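Local atomic coordinates of TetR family transcriptional regulator (Streptomyces coelicolor, PDB entry 6SRN), a protein that probably binds DNA as a TetR-family transcription factor controlling antibiotic production, and holds a furan-carboxylic acid bacterial hormone in its ligand pocket. Residues A180-M184 with R200-L204. Sequence-based numbering, arbitrary orientation.
Sequences AFFGM and RWQEL. With LUB (4-(Hydroxymethyl)-2-propylfuran-3-carboxylic acid), chain B.
Phe-181 turns its edge toward one face of the Trp-201 indole in a T-shaped pair, the ring planes at 72° and the Phe-181 and Trp-201 six-membered ring centroids 4.8 Å apart. The pair joins helices 170-192 and 197-212, which run roughly antiparallel in the all-helical C-terminal domain of a TetR-family regulator, the local N-to-C directions 146° apart. On one face of Phe-181, displaced toward the rim, sits the methyl of Met-184; from its CD1 side the propyl tail of the bound furan acid arrives, with LUB C8 3.7 Å from Phe-181 CD1. One ring thus touches both hormone and helix partner, an example of a pocket wall backed by helix packing: CD1 faces the ligand, CD2 the indole. Leu-110, Ala-113 and Phe-117 of helix 102-119 also pack on Phe-181. Phe-182 presents its edge to the furan instead, CD1 lying 3.5 Å from LUB C5, and its ring meets His-186 of the second subunit.

Bends at chi2 and chi3 (-56°) fold the Met-184 chain back, bringing its CE to 3.6 Å from Trp-201 CB, while CG rests by the carbonyl of Arg-200. No hydrogen bond links the two segments; the junction is held by apolar contact. Toward the dimer partner, Arg-200 holds Glu-203 through NE and NH2, one to each oxygen; both bonds lie in the guanidinium plane but come from above the carboxylate plane, and Glu-203 also pairs with Arg-175 of the second subunit. Leu-204 completes the seam: its CD2 methyl lies 3.7 Å from Met-184 CB and 3.5 Å from the carbonyl O of Ala-180.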
loop_
_atom_site.group_PDB
_atom_site.type_symbol
_atom_site.label_atom_id
_atom_site.label_comp_id
_atom_site.label_asym_id
_atom_site.label_seq_id
_atom_site.Cartn_x
_atom_site.Cartn_y
_atom_site.Cartn_z
ATOM N N ALA A 180 -5.086 6.201 -0.573
ATOM C CA ALA A 180 -4.434 6.541 -1.855
ATOM C C ALA A 180 -2.989 7.021 -1.659
ATOM O O ALA A 180 -2.077 6.644 -2.407
ATOM C CB ALA A 180 -5.220 7.555 -2.560
ATOM N N PHE A 181 -2.802 7.916 -0.693
ATOM C CA PHE A 181 -1.476 8.420 -0.378
ATOM C C PHE A 181 -0.561 7.263 0.084
ATOM O O PHE A 181 0.557 7.105 -0.372
ATOM C CB PHE A 181 -1.544 9.521 0.693
ATOM C CG PHE A 181 -0.212 10.145 0.979
ATOM C CD1 PHE A 181 0.700 9.478 1.777
ATOM C CD2 PHE A 181 0.180 11.296 0.342
ATOM C CE1 PHE A 181 1.952 9.984 2.005
ATOM C CE2 PHE A 181 1.444 11.810 0.551
ATOM C CZ PHE A 181 2.323 11.169 1.411
ATOM N N PHE A 182 -1.085 6.428 0.973
ATOM C CA PHE A 182 -0.346 5.271 1.394
ATOM C C PHE A 182 0.135 4.443 0.191
ATOM O O PHE A 182 1.279 4.009 0.095
ATOM C CB PHE A 182 -1.172 4.367 2.314
ATOM C CG PHE A 182 -0.494 3.049 2.484
ATOM C CD1 PHE A 182 0.648 2.906 3.256
ATOM C CD2 PHE A 182 -0.923 1.945 1.747
ATOM C CE1 PHE A 182 1.341 1.700 3.270
ATOM C CE2 PHE A 182 -0.249 0.760 1.778
ATOM C CZ PHE A 182 0.908 0.615 2.543
ATOM N N GLY A 183 -0.788 4.183 -0.727
ATOM C CA GLY A 183 -0.460 3.347 -1.845
ATOM C C GLY A 183 0.587 3.989 -2.749
ATOM O O GLY A 183 1.554 3.355 -3.184
ATOM N N MET A 184 0.410 5.290 -3.002
ATOM C CA MET A 184 1.360 6.053 -3.825
ATOM C C MET A 184 2.773 5.983 -3.238
ATOM O O MET A 184 3.746 5.688 -3.962
ATOM C CB MET A 184 0.856 7.478 -3.964
ATOM C CG MET A 184 1.738 8.399 -4.716
ATOM S SD MET A 184 3.152 9.031 -3.785
ATOM C CE MET A 184 2.429 9.785 -2.343
ATOM N N ARG A 200 4.891 11.515 -8.251
ATOM C CA ARG A 200 3.808 10.528 -8.169
ATOM C C ARG A 200 2.670 11.115 -7.347
ATOM O O ARG A 200 1.490 10.912 -7.657
ATOM C CB ARG A 200 4.339 9.220 -7.575
ATOM C CG ARG A 200 5.462 8.541 -8.354
ATOM C CD ARG A 200 5.030 7.948 -9.690
ATOM N NE ARG A 200 4.801 8.947 -10.717
ATOM C CZ ARG A 200 5.767 9.567 -11.389
ATOM N NH1 ARG A 200 7.068 9.278 -11.196
ATOM N NH2 ARG A 200 5.426 10.477 -12.275
ATOM N N TRP A 201 2.991 11.792 -6.249
ATOM C CA TRP A 201 1.951 12.455 -5.441
ATOM C C TRP A 201 1.264 13.579 -6.210
ATOM O O TRP A 201 0.075 13.643 -6.197
ATOM C CB TRP A 201 2.509 12.923 -4.099
ATOM C CG TRP A 201 1.464 13.585 -3.251
ATOM C CD1 TRP A 201 1.566 14.829 -2.696
ATOM C CD2 TRP A 201 0.138 13.093 -2.936
ATOM N NE1 TRP A 201 0.413 15.114 -2.022
ATOM C CE2 TRP A 201 -0.485 14.091 -2.156
ATOM C CE3 TRP A 201 -0.558 11.917 -3.218
ATOM C CZ2 TRP A 201 -1.791 13.955 -1.667
ATOM C CZ3 TRP A 201 -1.869 11.784 -2.764
ATOM C CH2 TRP A 201 -2.456 12.799 -1.968
ATOM N N GLN A 202 2.027 14.388 -6.928
ATOM C CA GLN A 202 1.411 15.471 -7.696
ATOM C C GLN A 202 0.357 14.978 -8.639
ATOM O O GLN A 202 -0.735 15.526 -8.699
ATOM C CB GLN A 202 2.458 16.255 -8.455
ATOM C CG GLN A 202 1.906 17.399 -9.321
ATOM C CD GLN A 202 0.835 18.231 -8.599
ATOM O OE1 GLN A 202 1.061 18.723 -7.493
ATOM N NE2 GLN A 202 -0.340 18.420 -9.248
ATOM N N GLU A 203 0.657 13.910 -9.375
ATOM C CA GLU A 203 -0.298 13.500 -10.400
ATOM C C GLU A 203 -1.552 12.873 -9.789
ATOM O O GLU A 203 -2.623 12.985 -10.340
ATOM C CB GLU A 203 0.380 12.593 -11.421
ATOM C CG GLU A 203 0.801 11.241 -10.935
ATOM C CD GLU A 203 1.851 10.548 -11.802
ATOM O OE1 GLU A 203 2.492 11.117 -12.761
ATOM O OE2 GLU A 203 2.061 9.363 -11.488
ATOM N N LEU A 204 -1.412 12.182 -8.675
ATOM C CA LEU A 204 -2.558 11.574 -8.010
ATOM C C LEU A 204 -3.355 12.647 -7.221
ATOM O O LEU A 204 -4.586 12.642 -7.290
ATOM C CB LEU A 204 -2.048 10.485 -7.033
ATOM C CG LEU A 204 -3.069 9.908 -6.046
ATOM C CD1 LEU A 204 -4.221 9.281 -6.772
ATOM C CD2 LEU A 204 -2.363 8.891 -5.130
HETATM C C2 LUB B . 0.681 6.266 5.697
HETATM C C4 LUB B . 1.841 4.542 6.530
HETATM C C5 LUB B . 2.467 4.953 5.423
HETATM C C6 LUB B . -0.379 7.186 5.248
HETATM O O11 LUB B . -1.166 6.099 7.928
HETATM C C9 LUB B . -0.296 5.200 7.798
HETATM O O10 LUB B . -0.258 4.180 8.577
HETATM C C3 LUB B . 0.676 5.259 6.724
HETATM C C12 LUB B . 2.488 3.510 7.441
HETATM O O13 LUB B . 1.534 2.454 7.703
HETATM O O1 LUB B . 1.701 5.949 4.795
HETATM C C7 LUB B . 0.124 8.617 5.480
HETATM C C8 LUB B . -0.908 9.655 5.111
#